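Local coordinates for ionotropic glutamate receptor bacterial homologue (Nostoc punctiforme, PDB 2PYY), which binds L-glutamate as the ligand-binding core of a bacterial ionotropic glutamate receptor and so probably couples agonist capture to opening of an ion channel, at residues Y47-V50 against P51-I54; S70-A73 against E74-Q77; A124-L127 against R128-I132; K139-E142 against A143-L147; S215-D218 against K219-P223. One frame throughout, in Å; residues are numbered along the deposited sequence.

In the fold
From the N terminus the five contacts come in series along the chain; none nests in or crosses another, and each closes a turn within one continuous piece. Interaction 1 turns strand 42-47 into helix 50-58, and interaction 2 caps helix 73-78 after strand 64-66. The two touch, V50 against R75, and both meet the bound glutamate. Interaction 3 ends helix 122-129 before strand 133-137, and interaction 4 opens helix 140-148 after that strand, so both pack beside strand 133-137 of the mixed sheet. Interaction 5 finishes helix 212-220, lying across the chain's centre from interactions 1, 2 and 3, with its centre about 26 Å from that of interaction 1.

Interaction 1: residues Y47-V50 against P51-I54; sequences YSSV and PELI. With GLU (glutamic acid), chain E.
E52 reaches back from the first turn of helix 50-58 to take the backbone N-H of S48. The bond, 2.9 Å from S48 N to E52 OE2, is nearly straight (163°), although the oxygen is met from above its carboxylate plane. Next to it S49 caps the helix: with OG between the backbone N and the carbonyl carbon (chi1 68°), this oxygen accepts from E52 N at 3.1 Å and also lies 3.2 Å from E52 CB. The ordinary helical bonds, L53 N to S49 O and I54 N to V50 O, begin directly behind the cap.

The close-packed side is that of the buried V50 and L53. One methyl of V50, CG1, runs alongside I54 CG1 at 4.1 Å, while the other, CG2, approaches CD of the bound glutamate at 3.3 Å. L53 fills in behind, its CB 4.1 Å from Y47 CB, and leans on I69 and I189.

Toward solvent the fit is looser. S48 and P51 are exposed, and the Y47 ring only passes the E52 carboxylate, the two planes 76° apart. E52 also packs on H131 of the second subunit. With an alanine in place of E52, S48 N would probably lose its acceptor, leaving the turn before the cap freer to move.

This is a serine N-cap whose E52 carboxylate takes the N-H of the residue before the cap, S48, and not that of S49 itself as in a classical capping box; the turn places V50 in the wall of the glutamate pocket.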
# COMPACT_ATOMS: atom_id res chain seq x y z
N TYR B 47 -5.62 -8.24 -17.88
CA TYR B 47 -5.05 -9.18 -16.92
C TYR B 47 -6.12 -9.43 -15.86
O TYR B 47 -6.98 -8.59 -15.61
CB TYR B 47 -3.75 -8.64 -16.33
CG TYR B 47 -2.63 -8.72 -17.36
CD1 TYR B 47 -2.00 -9.94 -17.65
CD2 TYR B 47 -2.26 -7.58 -18.10
CE1 TYR B 47 -1.03 -10.04 -18.63
CE2 TYR B 47 -1.28 -7.67 -19.10
CZ TYR B 47 -0.67 -8.90 -19.36
OH TYR B 47 0.30 -8.99 -20.32
N SER B 48 -6.05 -10.60 -15.24
CA SER B 48 -7.07 -11.02 -14.29
C SER B 48 -6.97 -10.55 -12.84
O SER B 48 -7.93 -10.68 -12.08
CB SER B 48 -7.13 -12.55 -14.31
OG SER B 48 -8.27 -13.03 -13.61
N SER B 49 -5.82 -10.00 -12.46
CA SER B 49 -5.64 -9.55 -11.09
C SER B 49 -4.51 -8.55 -11.07
O SER B 49 -3.75 -8.43 -12.03
CB SER B 49 -5.28 -10.74 -10.18
OG SER B 49 -3.97 -11.24 -10.49
N VAL B 50 -4.39 -7.84 -9.96
CA VAL B 50 -3.34 -6.85 -9.82
C VAL B 50 -1.96 -7.52 -9.86
O VAL B 50 -1.09 -7.06 -10.59
CB VAL B 50 -3.52 -6.08 -8.52
CG1 VAL B 50 -2.34 -5.15 -8.28
CG2 VAL B 50 -4.81 -5.26 -8.61
N PRO B 51 -1.74 -8.59 -9.08
CA PRO B 51 -0.40 -9.20 -9.16
C PRO B 51 -0.07 -9.72 -10.56
O PRO B 51 1.07 -9.63 -11.01
CB PRO B 51 -0.44 -10.29 -8.08
CG PRO B 51 -1.91 -10.56 -7.88
CD PRO B 51 -2.55 -9.20 -8.00
N GLU B 52 -1.09 -10.23 -11.25
CA GLU B 52 -0.90 -10.73 -12.60
C GLU B 52 -0.49 -9.55 -13.51
O GLU B 52 0.37 -9.70 -14.39
CB GLU B 52 -2.20 -11.35 -13.10
CG GLU B 52 -2.03 -12.52 -14.03
CD GLU B 52 -3.38 -13.14 -14.41
OE1 GLU B 52 -3.78 -14.13 -13.75
OE2 GLU B 52 -4.03 -12.61 -15.34
N LEU B 53 -1.09 -8.39 -13.30
CA LEU B 53 -0.74 -7.21 -14.08
C LEU B 53 0.68 -6.75 -13.74
O LEU B 53 1.48 -6.42 -14.62
CB LEU B 53 -1.75 -6.08 -13.82
CG LEU B 53 -1.50 -4.73 -14.51
CD1 LEU B 53 -2.83 -4.06 -14.87
CD2 LEU B 53 -0.67 -3.85 -13.60
N ILE B 54 1.00 -6.73 -12.45
CA ILE B 54 2.33 -6.32 -12.01
C ILE B 54 3.40 -7.23 -12.61
O ILE B 54 4.42 -6.74 -13.11
CB ILE B 54 2.44 -6.36 -10.46
CG1 ILE B 54 1.39 -5.43 -9.85
CG2 ILE B 54 3.85 -5.95 -10.02
CD1 ILE B 54 1.18 -4.14 -10.60
N GLU E . -6.74 -0.87 -5.59
CA GLU E . -6.55 -2.34 -5.41
C GLU E . -5.06 -2.68 -5.50
O GLU E . -4.33 -1.91 -6.16
CB GLU E . -7.31 -3.11 -6.49
CG GLU E . -7.27 -4.63 -6.31
CD GLU E . -7.90 -5.37 -7.48
OE1 GLU E . -8.12 -6.60 -7.36
OE2 GLU E . -8.17 -4.74 -8.52
OXT GLU E . -4.65 -3.70 -4.92

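Interaction 2: residues S70-A73 against E74-Q77; sequences SITA and EREQ. With GLU (glutamic acid), chain E.
Oxygen O of the bound glutamate is held by two donors from this turn, S70 N and R75 NH1, each 2.8 Å away. Both bonds are close to straight, 164° from S70 N and 174° from R75 NH1. The arginine does double duty: NH1 also gives a hydrogen to S70 O at 2.8 Å, arriving on a lone pair in the carbonyl plane, and NH2 meets the ligand's OXT at 3.0 Å. The two nitrogens thus grip the alpha-carboxylate as a fork, edge-on, while the S70 carbonyl helps fix the rotation of the guanidinium. At the other end of the ligand's head, S70 OG accepts from the ligand N at 2.8 Å and is itself bonded to E184.

What brings R75 there is a straight arm, extended from CG to NE (chi3 175°), which passes obliquely by T72. That threonine is the N-cap of helix 73-78: its OG1 accepts from R75 N at 3.2 Å, and a water bonded to it donates to E74 OE1 at 2.7 Å. The T72 carbonyl takes E76 N in turn. The carboxylate of E76 pairs in a salt bridge with K198 of the third subunit.

T122 of helix 122-129 touches S70, T72 and R75, bringing the opposing lobe against this capped turn. I71 bonds through its backbone to S185 of strand 175-190, and both I71 and R75 lie on F81 of the short strand 80-81.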
# COMPACT_ATOMS: atom_id res chain seq x y z
N SER B 70 -3.51 0.72 -6.59
CA SER B 70 -3.05 1.45 -5.42
C SER B 70 -1.53 1.58 -5.40
O SER B 70 -0.80 0.63 -5.67
CB SER B 70 -3.50 0.73 -4.16
OG SER B 70 -4.91 0.69 -4.10
N ILE B 71 -1.07 2.77 -5.06
CA ILE B 71 0.35 3.06 -4.94
C ILE B 71 0.71 2.68 -3.49
O ILE B 71 0.10 3.19 -2.53
CB ILE B 71 0.61 4.57 -5.16
CG1 ILE B 71 0.17 4.95 -6.58
CG2 ILE B 71 2.11 4.89 -4.94
CD1 ILE B 71 0.34 6.41 -6.90
N THR B 72 1.68 1.80 -3.32
CA THR B 72 2.09 1.38 -1.99
C THR B 72 3.59 1.36 -1.88
O THR B 72 4.30 1.39 -2.89
CB THR B 72 1.59 -0.04 -1.65
OG1 THR B 72 2.20 -0.98 -2.53
CG2 THR B 72 0.08 -0.12 -1.79
N ALA B 73 4.08 1.28 -0.65
CA ALA B 73 5.51 1.24 -0.41
C ALA B 73 6.16 0.02 -1.05
O ALA B 73 7.23 0.12 -1.66
CB ALA B 73 5.79 1.25 1.10
N GLU B 74 5.50 -1.12 -0.91
CA GLU B 74 6.02 -2.38 -1.45
C GLU B 74 6.13 -2.37 -2.97
O GLU B 74 7.11 -2.86 -3.55
CB GLU B 74 5.11 -3.53 -1.01
CG GLU B 74 5.42 -4.85 -1.68
CD GLU B 74 4.37 -5.88 -1.35
OE1 GLU B 74 3.17 -5.59 -1.53
OE2 GLU B 74 4.75 -6.98 -0.89
N ARG B 75 5.10 -1.85 -3.63
CA ARG B 75 5.09 -1.77 -5.07
C ARG B 75 6.09 -0.72 -5.56
O ARG B 75 6.78 -0.90 -6.57
CB ARG B 75 3.68 -1.44 -5.57
CG ARG B 75 2.68 -2.55 -5.25
CD ARG B 75 1.25 -2.18 -5.61
NE ARG B 75 0.34 -3.30 -5.38
CZ ARG B 75 -0.98 -3.23 -5.48
NH1 ARG B 75 -1.57 -2.07 -5.79
NH2 ARG B 75 -1.71 -4.32 -5.26
N GLU B 76 6.20 0.38 -4.81
CA GLU B 76 7.11 1.45 -5.16
C GLU B 76 8.56 1.01 -5.07
O GLU B 76 9.45 1.57 -5.72
CB GLU B 76 6.87 2.64 -4.24
CG GLU B 76 7.00 4.00 -4.93
CD GLU B 76 8.42 4.32 -5.32
OE1 GLU B 76 9.32 4.11 -4.47
OE2 GLU B 76 8.65 4.80 -6.46
N GLN B 77 8.81 -0.01 -4.26
CA GLN B 77 10.17 -0.50 -4.09
C GLN B 77 10.73 -1.11 -5.37
O GLN B 77 11.90 -0.90 -5.71
CB GLN B 77 10.21 -1.54 -2.98
CG GLN B 77 11.61 -2.02 -2.66
CD GLN B 77 11.62 -3.02 -1.52
OE1 GLN B 77 11.33 -2.68 -0.37
NE2 GLN B 77 11.95 -4.27 -1.84
N GLU E . -6.74 -0.87 -5.59
CA GLU E . -6.55 -2.34 -5.41
C GLU E . -5.06 -2.68 -5.50
O GLU E . -4.33 -1.91 -6.16
CB GLU E . -7.31 -3.11 -6.49
CG GLU E . -7.27 -4.63 -6.31
CD GLU E . -7.90 -5.37 -7.48
OE1 GLU E . -8.12 -6.60 -7.36
OE2 GLU E . -8.17 -4.74 -8.52
OXT GLU E . -4.65 -3.70 -4.92
O HOH W 1 1.22 -3.71 -1.77

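Interaction 3: residues A124-L127 against R128-I132; sequences ATYL and REHHI
L127 O receives the backbone N of I132 at 2.9 Å, the outer bond of a Schellman motif that ends helix 122-129. Its inner bond runs from H131 N to R128 O at 2.8 Å, and H131, with positive phi, is the C-prime residue. H130 N bonds to Y126 O and, weakly, to L127 O.

Among the aromatic contacts, Y126 and H130 lie one turn apart. Their ring centroids are 4.0 Å from each other and the planes meet obliquely at 37°, with the tyrosine CE2 lying over the imidazole face, 3.2 Å from H130 NE2. The tyrosine ring gets there because CG stands opposite its own backbone N (chi1 174°).

The charged group is R128. Bent at chi3 (-59°), it folds back over the helix: T125 CA sits over one guanidinium face, and NH1 comes to 3.3 Å from A124 CB. A water meets the guanidinium edge, bonded to T125 OG1 at 2.8 Å and only weakly to NH1. The stronger partner of NH1 is E136, in a salt bridge to strand 133-137; a long, weak ion pair leads from NE to E136 of the second subunit.

Apolar contact is modest: L127 CD2 touches I132 CB at 4.2 Å, both packing on V115. Replacing R128 by an alanine would probably cost E136 of the same chain its salt bridge and bare the backbone at A124 and T125.

The chemistry implies a division of labour: backbone bonds stop the helix, while the arginine is likely to help balance the E136 carboxylates of the two subunits.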
# COMPACT_ATOMS: atom_id res chain seq x y z
N ALA B 124 -6.64 -7.33 0.85
CA ALA B 124 -6.27 -8.63 1.41
C ALA B 124 -5.04 -8.45 2.32
O ALA B 124 -4.94 -9.08 3.37
CB ALA B 124 -5.94 -9.61 0.29
N THR B 125 -4.12 -7.59 1.89
CA THR B 125 -2.91 -7.30 2.65
C THR B 125 -3.29 -6.64 3.98
O THR B 125 -2.87 -7.08 5.05
CB THR B 125 -1.97 -6.35 1.85
OG1 THR B 125 -1.48 -7.05 0.70
CG2 THR B 125 -0.77 -5.91 2.69
N TYR B 126 -4.09 -5.59 3.90
CA TYR B 126 -4.54 -4.89 5.09
C TYR B 126 -5.21 -5.86 6.08
O TYR B 126 -4.87 -5.89 7.28
CB TYR B 126 -5.51 -3.77 4.70
CG TYR B 126 -6.17 -3.07 5.87
CD1 TYR B 126 -7.47 -3.40 6.26
CD2 TYR B 126 -5.50 -2.06 6.55
CE1 TYR B 126 -8.10 -2.72 7.31
CE2 TYR B 126 -6.12 -1.38 7.60
CZ TYR B 126 -7.41 -1.71 7.96
OH TYR B 126 -8.02 -1.02 8.98
N LEU B 127 -6.13 -6.68 5.59
CA LEU B 127 -6.81 -7.63 6.45
C LEU B 127 -5.84 -8.61 7.12
O LEU B 127 -5.87 -8.77 8.34
CB LEU B 127 -7.86 -8.41 5.66
CG LEU B 127 -9.01 -7.57 5.12
CD1 LEU B 127 -9.78 -8.37 4.09
CD2 LEU B 127 -9.93 -7.10 6.25
N ARG B 128 -4.98 -9.25 6.33
CA ARG B 128 -4.02 -10.21 6.87
C ARG B 128 -3.14 -9.59 7.94
O ARG B 128 -2.98 -10.13 9.04
CB ARG B 128 -3.13 -10.78 5.76
CG ARG B 128 -3.88 -11.53 4.67
CD ARG B 128 -2.96 -12.43 3.87
NE ARG B 128 -1.87 -11.71 3.23
CZ ARG B 128 -1.99 -10.98 2.12
NH1 ARG B 128 -3.16 -10.88 1.51
NH2 ARG B 128 -0.93 -10.34 1.64
N GLU B 129 -2.56 -8.43 7.62
CA GLU B 129 -1.70 -7.73 8.55
C GLU B 129 -2.40 -7.34 9.85
O GLU B 129 -1.76 -7.22 10.89
CB GLU B 129 -1.10 -6.50 7.88
CG GLU B 129 -0.07 -6.84 6.81
CD GLU B 129 0.40 -5.61 6.04
OE1 GLU B 129 1.40 -5.72 5.29
OE2 GLU B 129 -0.24 -4.54 6.20
N HIS B 130 -3.72 -7.16 9.79
CA HIS B 130 -4.49 -6.82 10.98
C HIS B 130 -5.10 -8.08 11.57
O HIS B 130 -6.09 -8.04 12.29
CB HIS B 130 -5.59 -5.82 10.64
CG HIS B 130 -5.07 -4.45 10.32
ND1 HIS B 130 -5.53 -3.32 10.94
CD2 HIS B 130 -4.09 -4.05 9.48
CE1 HIS B 130 -4.86 -2.27 10.50
NE2 HIS B 130 -3.98 -2.69 9.61
N HIS B 131 -4.48 -9.22 11.24
CA HIS B 131 -4.91 -10.52 11.72
C HIS B 131 -6.39 -10.82 11.59
O HIS B 131 -6.99 -11.39 12.50
CB HIS B 131 -4.44 -10.71 13.17
CG HIS B 131 -2.95 -10.78 13.31
ND1 HIS B 131 -2.13 -9.69 13.15
CD2 HIS B 131 -2.13 -11.83 13.58
CE1 HIS B 131 -0.87 -10.06 13.31
NE2 HIS B 131 -0.85 -11.35 13.57
N ILE B 132 -6.98 -10.46 10.46
CA ILE B 132 -8.40 -10.72 10.20
C ILE B 132 -8.49 -11.87 9.18
O ILE B 132 -7.74 -11.89 8.20
CB ILE B 132 -9.09 -9.50 9.56
CG1 ILE B 132 -8.85 -8.25 10.41
CG2 ILE B 132 -10.58 -9.77 9.40
CD1 ILE B 132 -9.37 -8.37 11.82
O HOH W 2 -2.52 -8.80 -1.21

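Interaction 4: residues K139-E142 against A143-L147; sequences KIEE and AYKAL
E141 and Y144 meet at nearly a right angle, the carboxylate plane 78° from the ring, with E141 OE2 3.9 Å from Y144 CD1. The glutamate is bent at chi2 (69°), which turns its carboxylate toward the ring, while K145, one turn on, reaches E141 OE1 only in a long salt bridge, 4.0 Å from NZ. Charge attraction here is therefore probably weak.

Y144 has a different neighbour across its outer end. I140 CD1 comes to 3.2 Å from the phenol OH and I140 CG1 to 3.7 Å from CZ, while the I140 carbonyl oxygen stands above the centre of one ring face. The ring also stacks with Y165. In this apolar setting the OH is buried and has no partner in the model.

E142 contributes mainly through its backbone, its O accepting from A146 N at 3.0 Å. A143 N bonds to I140 O and, weakly, to K139 O, the bond to I140 being the sounder of the two.

Helix 140-148 links strands 133-137 and 154-158 in a beta-alpha-beta crossover, as in lobes of the periplasmic binding protein fold.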
# COMPACT_ATOMS: atom_id res chain seq x y z
N LYS B 139 -11.93 -13.71 -8.28
CA LYS B 139 -12.81 -12.84 -9.08
C LYS B 139 -13.56 -11.87 -8.17
O LYS B 139 -14.20 -12.29 -7.20
CB LYS B 139 -13.84 -13.70 -9.83
CG LYS B 139 -13.46 -14.15 -11.23
CD LYS B 139 -13.95 -13.13 -12.26
CE LYS B 139 -13.86 -13.64 -13.71
NZ LYS B 139 -14.45 -12.65 -14.68
N ILE B 140 -13.51 -10.59 -8.50
CA ILE B 140 -14.19 -9.58 -7.69
C ILE B 140 -15.67 -9.95 -7.46
O ILE B 140 -16.19 -9.81 -6.35
CB ILE B 140 -14.14 -8.20 -8.35
CG1 ILE B 140 -15.17 -7.27 -7.68
CG2 ILE B 140 -14.39 -8.33 -9.85
CD1 ILE B 140 -15.21 -5.90 -8.24
N GLU B 141 -16.32 -10.43 -8.50
CA GLU B 141 -17.72 -10.79 -8.40
C GLU B 141 -17.94 -11.88 -7.35
O GLU B 141 -18.98 -11.92 -6.68
CB GLU B 141 -18.24 -11.26 -9.76
CG GLU B 141 -19.74 -11.21 -9.87
CD GLU B 141 -20.29 -9.79 -9.89
OE1 GLU B 141 -21.52 -9.64 -9.75
OE2 GLU B 141 -19.50 -8.84 -10.06
N GLU B 142 -16.96 -12.76 -7.19
CA GLU B 142 -17.09 -13.85 -6.22
C GLU B 142 -17.04 -13.35 -4.78
O GLU B 142 -17.54 -14.02 -3.88
CB GLU B 142 -16.00 -14.90 -6.45
CG GLU B 142 -16.01 -15.45 -7.87
CD GLU B 142 -14.89 -16.45 -8.12
OE1 GLU B 142 -13.75 -16.16 -7.73
OE2 GLU B 142 -15.15 -17.52 -8.71
N ALA B 143 -16.46 -12.18 -4.57
CA ALA B 143 -16.40 -11.62 -3.23
C ALA B 143 -17.80 -11.18 -2.84
O ALA B 143 -18.25 -11.43 -1.72
CB ALA B 143 -15.43 -10.44 -3.19
N TYR B 144 -18.50 -10.52 -3.76
CA TYR B 144 -19.87 -10.07 -3.50
C TYR B 144 -20.77 -11.27 -3.23
O TYR B 144 -21.65 -11.22 -2.36
CB TYR B 144 -20.40 -9.29 -4.70
CG TYR B 144 -19.57 -8.08 -5.05
CD1 TYR B 144 -19.58 -7.55 -6.33
CD2 TYR B 144 -18.75 -7.48 -4.10
CE1 TYR B 144 -18.79 -6.45 -6.66
CE2 TYR B 144 -17.96 -6.39 -4.41
CZ TYR B 144 -17.98 -5.88 -5.69
OH TYR B 144 -17.16 -4.82 -6.01
N LYS B 145 -20.56 -12.35 -3.98
CA LYS B 145 -21.34 -13.58 -3.80
C LYS B 145 -21.12 -14.13 -2.40
O LYS B 145 -22.07 -14.43 -1.68
CB LYS B 145 -20.93 -14.64 -4.82
CG LYS B 145 -21.84 -14.77 -6.02
CD LYS B 145 -21.39 -13.90 -7.18
CE LYS B 145 -22.11 -14.30 -8.45
NZ LYS B 145 -21.59 -13.61 -9.65
N ALA B 146 -19.85 -14.28 -2.03
CA ALA B 146 -19.49 -14.81 -0.73
C ALA B 146 -20.23 -14.08 0.38
O ALA B 146 -20.56 -14.67 1.41
CB ALA B 146 -17.98 -14.69 -0.52
N LEU B 147 -20.49 -12.79 0.18
CA LEU B 147 -21.20 -12.00 1.17
C LEU B 147 -22.67 -12.42 1.20
O LEU B 147 -23.24 -12.64 2.26
CB LEU B 147 -21.10 -10.50 0.85
CG LEU B 147 -21.80 -9.54 1.83
CD1 LEU B 147 -21.17 -9.65 3.21
CD2 LEU B 147 -21.68 -8.11 1.31

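Interaction 5: residues S215-D218 against K219-P223; sequences SLYD and KWFDP
Helix 212-220 frays at its last turn: the bonds from K219 N and W220 N are weak, and the one that is not is F221 N to Y217 O at 2.9 Å, just where F221 leaves helical geometry.

Beside that bond the two side chains meet. Y217, with CG trans to its backbone N (chi1 177°), carries its ring toward the residues that follow the helix, and F221 CB settles over one face, a CH-pi contact 3.9 Å from the ring centroid. Y217 CZ is the ring atom nearest to this CB, at 3.6 Å. The phenyl ring itself lies almost parallel to the phenol (18°) but slid away, the centroids 5.1 Å apart, so the rings barely overlap. F221 instead turns an edge to the Y217 carbonyl, CD1 standing 3.5 Å from the oxygen, and its ring meets F15 and F86. At the phenol edge, near its plane, P223 CA lies 4.2 Å from Y217 CE2.

W220 likewise presents an edge to a carbonyl, CD1 3.5 Å from L216 O. L216 packs on F26 and L30 of helix 26-38.

Little polar bonding thus joins the side chains of this turn: beyond the backbone bonds, they meet mainly through carbon over ring and ring edges near carbonyl oxygens, while the K219 ammonium and the W220 indole N-H pair with D29 of helix 26-38.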
# COMPACT_ATOMS: atom_id res chain seq x y z
N SER B 215 -13.61 17.27 -15.90
CA SER B 215 -14.76 16.81 -16.68
C SER B 215 -14.89 15.29 -16.70
O SER B 215 -16.00 14.76 -16.65
CB SER B 215 -14.67 17.34 -18.11
OG SER B 215 -14.65 18.77 -18.11
N LEU B 216 -13.75 14.60 -16.76
CA LEU B 216 -13.76 13.14 -16.77
C LEU B 216 -14.27 12.61 -15.45
O LEU B 216 -15.08 11.68 -15.42
CB LEU B 216 -12.35 12.60 -17.02
CG LEU B 216 -12.03 12.13 -18.45
CD1 LEU B 216 -12.51 13.14 -19.46
CD2 LEU B 216 -10.54 11.88 -18.57
N TYR B 217 -13.80 13.20 -14.36
CA TYR B 217 -14.21 12.76 -13.04
C TYR B 217 -15.72 12.91 -12.86
O TYR B 217 -16.38 12.00 -12.36
CB TYR B 217 -13.50 13.56 -11.94
CG TYR B 217 -13.97 13.16 -10.57
CD1 TYR B 217 -13.44 12.05 -9.92
CD2 TYR B 217 -15.01 13.85 -9.95
CE1 TYR B 217 -13.94 11.62 -8.70
CE2 TYR B 217 -15.52 13.43 -8.73
CZ TYR B 217 -14.98 12.31 -8.11
OH TYR B 217 -15.52 11.88 -6.92
N ASP B 218 -16.25 14.05 -13.28
CA ASP B 218 -17.68 14.30 -13.12
C ASP B 218 -18.52 13.38 -14.01
O ASP B 218 -19.69 13.13 -13.74
CB ASP B 218 -18.01 15.76 -13.43
CG ASP B 218 -17.42 16.72 -12.42
OD1 ASP B 218 -17.34 16.35 -11.23
OD2 ASP B 218 -17.06 17.85 -12.81
N LYS B 219 -17.90 12.89 -15.08
CA LYS B 219 -18.59 12.00 -16.00
C LYS B 219 -18.83 10.61 -15.40
O LYS B 219 -19.85 9.99 -15.67
CB LYS B 219 -17.78 11.84 -17.29
CG LYS B 219 -18.29 10.75 -18.20
CD LYS B 219 -17.38 10.59 -19.42
CE LYS B 219 -17.89 9.51 -20.37
NZ LYS B 219 -16.87 9.16 -21.39
N TRP B 220 -17.89 10.13 -14.59
CA TRP B 220 -18.02 8.81 -14.01
C TRP B 220 -18.37 8.74 -12.54
O TRP B 220 -18.72 7.68 -12.03
CB TRP B 220 -16.75 7.99 -14.24
CG TRP B 220 -16.48 7.71 -15.68
CD1 TRP B 220 -15.70 8.44 -16.52
CD2 TRP B 220 -17.02 6.64 -16.44
NE1 TRP B 220 -15.72 7.88 -17.78
CE2 TRP B 220 -16.52 6.77 -17.76
CE3 TRP B 220 -17.87 5.56 -16.15
CZ2 TRP B 220 -16.86 5.88 -18.79
CZ3 TRP B 220 -18.20 4.68 -17.18
CH2 TRP B 220 -17.69 4.84 -18.47
N PHE B 221 -18.28 9.87 -11.84
CA PHE B 221 -18.55 9.89 -10.41
C PHE B 221 -19.45 11.04 -9.97
O PHE B 221 -19.79 11.93 -10.75
CB PHE B 221 -17.23 9.97 -9.63
CG PHE B 221 -16.26 8.85 -9.94
CD1 PHE B 221 -15.29 9.01 -10.94
CD2 PHE B 221 -16.32 7.65 -9.25
CE1 PHE B 221 -14.40 7.98 -11.24
CE2 PHE B 221 -15.44 6.61 -9.54
CZ PHE B 221 -14.47 6.78 -10.54
N ASP B 222 -19.81 11.01 -8.70
CA ASP B 222 -20.65 12.05 -8.12
C ASP B 222 -19.72 13.00 -7.39
O ASP B 222 -18.96 12.59 -6.53
CB ASP B 222 -21.66 11.43 -7.16
CG ASP B 222 -22.68 12.43 -6.66
OD1 ASP B 222 -23.86 12.04 -6.53
OD2 ASP B 222 -22.30 13.59 -6.39
N PRO B 223 -19.78 14.30 -7.71
CA PRO B 223 -18.93 15.31 -7.08
C PRO B 223 -18.80 15.21 -5.56
O PRO B 223 -17.71 15.39 -5.02
CB PRO B 223 -19.56 16.62 -7.54
CG PRO B 223 -21.00 16.26 -7.75
CD PRO B 223 -20.86 14.94 -8.48